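Local coordinates for neisseria adhesin A (Neisseria meningitidis, PDB 4CJD), which is a trimeric surface adhesin, seen here in its head and part of its coiled-coil stalk, that probably mediates meningococcal attachment to and uptake by human epithelial cells, at residues A[28-33]-A[52-57]; A[34-39]-A[47-52]. All blocks are in the same frame, centred on the assembly; numbering follows the deposited sequence.

Contact 1: A[28-33]-A[52-57]; sequences NGFKVG and DDVKAD
Asp57 OD2 accepts two backbone hydrogen bonds, from the N-H groups of Phe59 and Gly61, and the side chain fixed in this way borders the ring of Phe30. Asp57 CB lies oblique to that ring, 3.9 Å from Phe30 CE1, while OD1 is at the ring edge, in the ring plane; carboxylate and ring stand 85° apart. Aspartate suits the place because one oxygen can bind the turn after the helix while the other probably makes a weak, favourable contact with the C-H rim. The ring edge also faces backbone oxygen: Asp53 O is 3.6 Å from Phe30 CZ. Phe30 has its CG lodged between backbone N and carbonyl carbon (chi1 66°), and from there the ring reaches the helix. Val54 CG2 approaches the ring obliquely, 3.7 Å from Phe30 CE2, and also meets Val32 CG2 at 4.0 Å, so one methyl of the branched Val54 serves two apolar neighbours. Gly29, with its positive phi of 101°, lets the chain turn out of helix 9-28 just before Phe30. The roughly extended residues 29-32 carry the chain from the end of helix 9-28 past one side of helix 51-56 toward strand 35-40.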
loop_
_atom_site.group_PDB
_atom_site.type_symbol
_atom_site.label_atom_id
_atom_site.label_comp_id
_atom_site.label_asym_id
_atom_site.label_seq_id
_atom_site.Cartn_x
_atom_site.Cartn_y
_atom_site.Cartn_z
ATOM N N ASN A 28 0.260 -28.470 -15.921
ATOM C CA ASN A 28 -1.075 -28.731 -15.352
ATOM C C ASN A 28 -1.039 -29.266 -13.949
ATOM O O ASN A 28 -2.067 -29.316 -13.279
ATOM C CB ASN A 28 -1.858 -29.712 -16.229
ATOM C CG ASN A 28 -2.123 -29.144 -17.612
ATOM O OD1 ASN A 28 -2.817 -28.169 -17.743
ATOM N ND2 ASN A 28 -1.507 -29.713 -18.626
ATOM N N GLY A 29 0.131 -29.674 -13.471
ATOM C CA GLY A 29 0.168 -30.089 -12.065
ATOM C C GLY A 29 0.153 -31.599 -11.920
ATOM O O GLY A 29 -0.164 -32.315 -12.883
ATOM N N PHE A 30 0.529 -32.116 -10.749
ATOM C CA PHE A 30 0.285 -33.532 -10.495
ATOM C C PHE A 30 0.041 -33.729 -9.014
ATOM O O PHE A 30 0.242 -32.809 -8.176
ATOM C CB PHE A 30 1.455 -34.417 -10.980
ATOM C CG PHE A 30 2.737 -34.194 -10.197
ATOM C CD1 PHE A 30 3.550 -33.088 -10.478
ATOM C CD2 PHE A 30 3.115 -35.069 -9.175
ATOM C CE1 PHE A 30 4.732 -32.857 -9.763
ATOM C CE2 PHE A 30 4.308 -34.854 -8.433
ATOM C CZ PHE A 30 5.129 -33.754 -8.745
ATOM N N LYS A 31 -0.430 -34.915 -8.672
ATOM C CA LYS A 31 -0.786 -35.188 -7.284
ATOM C C LYS A 31 -0.366 -36.578 -6.920
ATOM O O LYS A 31 0.013 -37.383 -7.799
ATOM C CB LYS A 31 -2.281 -35.031 -7.092
ATOM C CG LYS A 31 -3.098 -36.100 -7.811
ATOM C CD LYS A 31 -4.597 -35.726 -7.702
ATOM C CE LYS A 31 -5.503 -36.778 -8.242
ATOM N NZ LYS A 31 -5.281 -37.026 -9.680
ATOM N N VAL A 32 -0.459 -36.884 -5.623
ATOM C CA VAL A 32 -0.071 -38.186 -5.139
ATOM C C VAL A 32 -0.865 -39.233 -5.896
ATOM O O VAL A 32 -2.099 -39.118 -6.082
ATOM C CB VAL A 32 -0.285 -38.335 -3.621
ATOM C CG1 VAL A 32 -0.009 -39.826 -3.150
ATOM C CG2 VAL A 32 0.587 -37.300 -2.825
ATOM N N GLY A 33 -0.136 -40.227 -6.380
ATOM C CA GLY A 33 -0.732 -41.315 -7.113
ATOM C C GLY A 33 -0.774 -41.150 -8.619
ATOM O O GLY A 33 -1.038 -42.127 -9.330
ATOM N N ASP A 52 6.623 -37.451 -1.347
ATOM C CA ASP A 52 7.973 -36.930 -1.483
ATOM C C ASP A 52 8.154 -36.260 -2.851
ATOM O O ASP A 52 8.802 -35.236 -2.934
ATOM C CB ASP A 52 9.056 -38.010 -1.353
ATOM C CG ASP A 52 9.240 -38.537 0.078
ATOM O OD1 ASP A 52 8.865 -37.863 1.056
ATOM O OD2 ASP A 52 9.791 -39.658 0.203
ATOM N N ASP A 53 7.647 -36.883 -3.920
ATOM C CA ASP A 53 7.759 -36.311 -5.265
ATOM C C ASP A 53 7.026 -35.008 -5.372
ATOM O O ASP A 53 7.473 -34.078 -6.040
ATOM C CB ASP A 53 7.182 -37.222 -6.338
ATOM C CG ASP A 53 7.935 -38.493 -6.487
ATOM O OD1 ASP A 53 9.146 -38.432 -6.752
ATOM O OD2 ASP A 53 7.304 -39.562 -6.334
ATOM N N VAL A 54 5.867 -34.965 -4.750
ATOM C CA VAL A 54 5.076 -33.756 -4.740
ATOM C C VAL A 54 5.827 -32.620 -4.029
ATOM O O VAL A 54 5.918 -31.508 -4.553
ATOM C CB VAL A 54 3.723 -33.990 -4.079
ATOM C CG1 VAL A 54 3.098 -32.638 -3.654
ATOM C CG2 VAL A 54 2.788 -34.800 -5.029
ATOM N N LYS A 55 6.379 -32.908 -2.855
ATOM C CA LYS A 55 7.138 -31.916 -2.102
ATOM C C LYS A 55 8.428 -31.475 -2.797
ATOM O O LYS A 55 8.850 -30.346 -2.610
ATOM C CB LYS A 55 7.478 -32.441 -0.700
ATOM C CG LYS A 55 6.253 -32.422 0.238
ATOM C CD LYS A 55 6.627 -32.793 1.666
ATOM C CE LYS A 55 5.407 -32.821 2.592
ATOM N NZ LYS A 55 4.848 -31.437 2.819
ATOM N N ALA A 56 9.049 -32.369 -3.569
ATOM C CA ALA A 56 10.288 -32.077 -4.291
ATOM C C ALA A 56 10.036 -31.160 -5.508
ATOM O O ALA A 56 10.971 -30.574 -6.037
ATOM C CB ALA A 56 10.958 -33.387 -4.760
ATOM N N ASP A 57 8.775 -31.051 -5.957
ATOM C CA ASP A 57 8.468 -30.205 -7.103
ATOM C C ASP A 57 8.576 -28.745 -6.702
ATOM O O ASP A 57 8.225 -28.393 -5.586
ATOM C CB ASP A 57 7.055 -30.517 -7.657
ATOM C CG ASP A 57 6.667 -29.579 -8.808
ATOM O OD1 ASP A 57 7.164 -29.756 -9.922
ATOM O OD2 ASP A 57 5.916 -28.624 -8.585
#

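Contact 2: A[34-39]-A[47-52]; sequences DTIYDI and RPATED. Unlike the reference sequence in segment 47-52: Arg47 (reference Lys), Pro48 (reference Thr).
Ile36 and Arg47 form an antiparallel hydrogen-bonded pair, the tight part of this hairpin. Ile36 N meets Arg47 O at 2.7 Å in an almost straight bond (178°), and Arg47 N returns a more bent one to Ile36 O at 2.9 Å. Beyond the last bridge, Ala49 N binds Asp34 O at 2.7 Å, extending the pairing past the strand ends. The small methyl of Ala49 sits in close packing, its CB 3.6 Å from Ile36 CD1 and 3.3 Å from Asp34 O. The buried Ala49 also touches Phe30. The non-hydrogen-bonded pair Thr35 and Pro48 is looser: the side chains diverge, and proline is tolerated because no N-H is needed toward the partner strand. Thr35 CG2 also lies over one face of the Tyr37 ring, offset toward its rim. The solvent side belongs to the exposed Pro48 and Arg47, which replace the Thr and Lys of the reference sequence. Arg47 is extended from CG to NE alongside Ile36, and its NH2 is 3.8 Å from Ile36 CD1 while forming a salt bridge with Asp53. The chemistry implies a hairpin held mainly by its backbone, with the guanidinium end lying against the isoleucine branches and its charge tying the strand to helix 51-56.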
loop_
_atom_site.group_PDB
_atom_site.type_symbol
_atom_site.label_atom_id
_atom_site.label_comp_id
_atom_site.label_asym_id
_atom_site.label_seq_id
_atom_site.Cartn_x
_atom_site.Cartn_y
_atom_site.Cartn_z
ATOM N N ASP A 34 -0.542 -39.934 -9.120
ATOM C CA ASP A 34 -0.367 -39.754 -10.566
ATOM C C ASP A 34 0.884 -40.504 -11.059
ATOM O O ASP A 34 1.881 -40.604 -10.350
ATOM C CB ASP A 34 -0.241 -38.288 -10.950
ATOM C CG ASP A 34 -1.537 -37.518 -10.812
ATOM O OD1 ASP A 34 -2.590 -38.074 -10.464
ATOM O OD2 ASP A 34 -1.476 -36.318 -11.008
ATOM N N THR A 35 0.835 -41.025 -12.277
ATOM C CA THR A 35 2.000 -41.712 -12.810
ATOM C C THR A 35 3.061 -40.689 -13.187
ATOM O O THR A 35 2.775 -39.648 -13.805
ATOM C CB THR A 35 1.654 -42.566 -14.057
ATOM O OG1 THR A 35 0.564 -43.426 -13.745
ATOM C CG2 THR A 35 2.872 -43.429 -14.512
ATOM N N ILE A 36 4.280 -40.971 -12.780
ATOM C CA ILE A 36 5.437 -40.202 -13.214
ATOM C C ILE A 36 6.214 -41.096 -14.214
ATOM O O ILE A 36 6.479 -42.250 -13.913
ATOM C CB ILE A 36 6.318 -39.837 -12.042
ATOM C CG1 ILE A 36 5.703 -38.654 -11.266
ATOM C CG2 ILE A 36 7.781 -39.502 -12.536
ATOM C CD1 ILE A 36 6.396 -38.485 -9.879
ATOM N N TYR A 37 6.527 -40.583 -15.405
ATOM C CA TYR A 37 7.202 -41.387 -16.430
ATOM C C TYR A 37 8.627 -40.913 -16.675
ATOM O O TYR A 37 8.918 -39.718 -16.652
ATOM C CB TYR A 37 6.461 -41.328 -17.768
ATOM C CG TYR A 37 5.181 -42.099 -17.860
ATOM C CD1 TYR A 37 5.183 -43.465 -18.145
ATOM C CD2 TYR A 37 3.964 -41.462 -17.699
ATOM C CE1 TYR A 37 3.985 -44.183 -18.238
ATOM C CE2 TYR A 37 2.768 -42.158 -17.808
ATOM C CZ TYR A 37 2.786 -43.506 -18.089
ATOM O OH TYR A 37 1.585 -44.166 -18.176
ATOM N N ASP A 38 9.502 -41.869 -16.938
ATOM C CA ASP A 38 10.818 -41.585 -17.480
ATOM C C ASP A 38 11.136 -42.650 -18.509
ATOM O O ASP A 38 10.294 -43.483 -18.839
ATOM C CB ASP A 38 11.886 -41.531 -16.392
ATOM C CG ASP A 38 12.161 -42.896 -15.751
ATOM O OD1 ASP A 38 11.405 -43.875 -15.973
ATOM O OD2 ASP A 38 13.157 -42.981 -15.005
ATOM N N ILE A 39 12.352 -42.596 -19.022
ATOM C CA ILE A 39 12.799 -43.521 -20.032
ATOM C C ILE A 39 13.853 -44.404 -19.398
ATOM O O ILE A 39 14.772 -43.895 -18.750
ATOM C CB ILE A 39 13.387 -42.781 -21.241
ATOM C CG1 ILE A 39 12.280 -42.132 -22.079
ATOM C CG2 ILE A 39 14.234 -43.734 -22.071
ATOM C CD1 ILE A 39 11.560 -43.126 -23.011
ATOM N N ARG A 47 5.851 -44.810 -12.676
ATOM C CA ARG A 47 5.754 -45.172 -11.269
ATOM C C ARG A 47 4.812 -44.160 -10.586
ATOM O O ARG A 47 4.605 -43.072 -11.101
ATOM C CB ARG A 47 7.142 -45.184 -10.614
ATOM C CG ARG A 47 7.699 -43.781 -10.472
ATOM C CD ARG A 47 9.123 -43.764 -9.896
ATOM N NE ARG A 47 9.569 -42.375 -9.885
ATOM C CZ ARG A 47 9.223 -41.492 -8.949
ATOM N NH1 ARG A 47 8.420 -41.857 -7.928
ATOM N NH2 ARG A 47 9.678 -40.241 -9.042
ATOM N N PRO A 48 4.236 -44.518 -9.432
ATOM C CA PRO A 48 3.321 -43.546 -8.836
ATOM C C PRO A 48 4.018 -42.397 -8.114
ATOM O O PRO A 48 4.968 -42.595 -7.401
ATOM C CB PRO A 48 2.488 -44.381 -7.849
ATOM C CG PRO A 48 3.059 -45.777 -7.910
ATOM C CD PRO A 48 4.331 -45.758 -8.651
ATOM N N ALA A 49 3.545 -41.180 -8.343
ATOM C CA ALA A 49 3.983 -40.044 -7.527
ATOM C C ALA A 49 3.672 -40.282 -6.028
ATOM O O ALA A 49 2.549 -40.654 -5.664
ATOM C CB ALA A 49 3.335 -38.779 -8.008
ATOM N N THR A 50 4.678 -40.103 -5.177
ATOM C CA THR A 50 4.506 -40.159 -3.741
ATOM C C THR A 50 4.401 -38.745 -3.226
ATOM O O THR A 50 4.689 -37.803 -3.956
ATOM C CB THR A 50 5.696 -40.787 -3.034
ATOM O OG1 THR A 50 6.817 -39.905 -3.237
ATOM C CG2 THR A 50 5.992 -42.204 -3.570
ATOM N N GLU A 51 4.097 -38.585 -1.949
ATOM C CA GLU A 51 4.118 -37.251 -1.372
ATOM C C GLU A 51 5.553 -36.635 -1.422
ATOM O O GLU A 51 5.669 -35.426 -1.582
ATOM C CB GLU A 51 3.542 -37.307 0.042
ATOM C CG GLU A 51 3.514 -35.970 0.799
ATOM C CD GLU A 51 2.690 -34.862 0.119
ATOM O OE1 GLU A 51 1.837 -35.132 -0.764
ATOM O OE2 GLU A 51 2.907 -33.690 0.493
ATOM N N ASP A 52 6.623 -37.451 -1.347
ATOM C CA ASP A 52 7.973 -36.930 -1.483
ATOM C C ASP A 52 8.154 -36.260 -2.851
ATOM O O ASP A 52 8.802 -35.236 -2.934
ATOM C CB ASP A 52 9.056 -38.010 -1.353
ATOM C CG ASP A 52 9.240 -38.537 0.078
ATOM O OD1 ASP A 52 8.865 -37.863 1.056
ATOM O OD2 ASP A 52 9.791 -39.658 0.203
#

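Overall arrangement
Both contacts belong to the head domain, in the insertion between helix 9-28 and the long coiled-coil helix 64-113, and their centres are about 8 Å apart. In chain order come 28-33, 34-39, 47-52 and 52-57, so the hairpin pairing of contact 2 is enclosed by the wider closure of contact 1. Their ranges overlap at Asp52, and both use helix 51-56. A probable backbone hydrogen bond from Gly33 N to Ala49 O, 2.8 Å long, and packing of Lys31 O on Ala49 CB at 3.6 Å join them directly. Loop, two-stranded hairpin and short helix thus form one compact unit beside helices 9-28 and 64-113. Neither contact involves another subunit, so this packing lies within the subunit, presumably in each of the three.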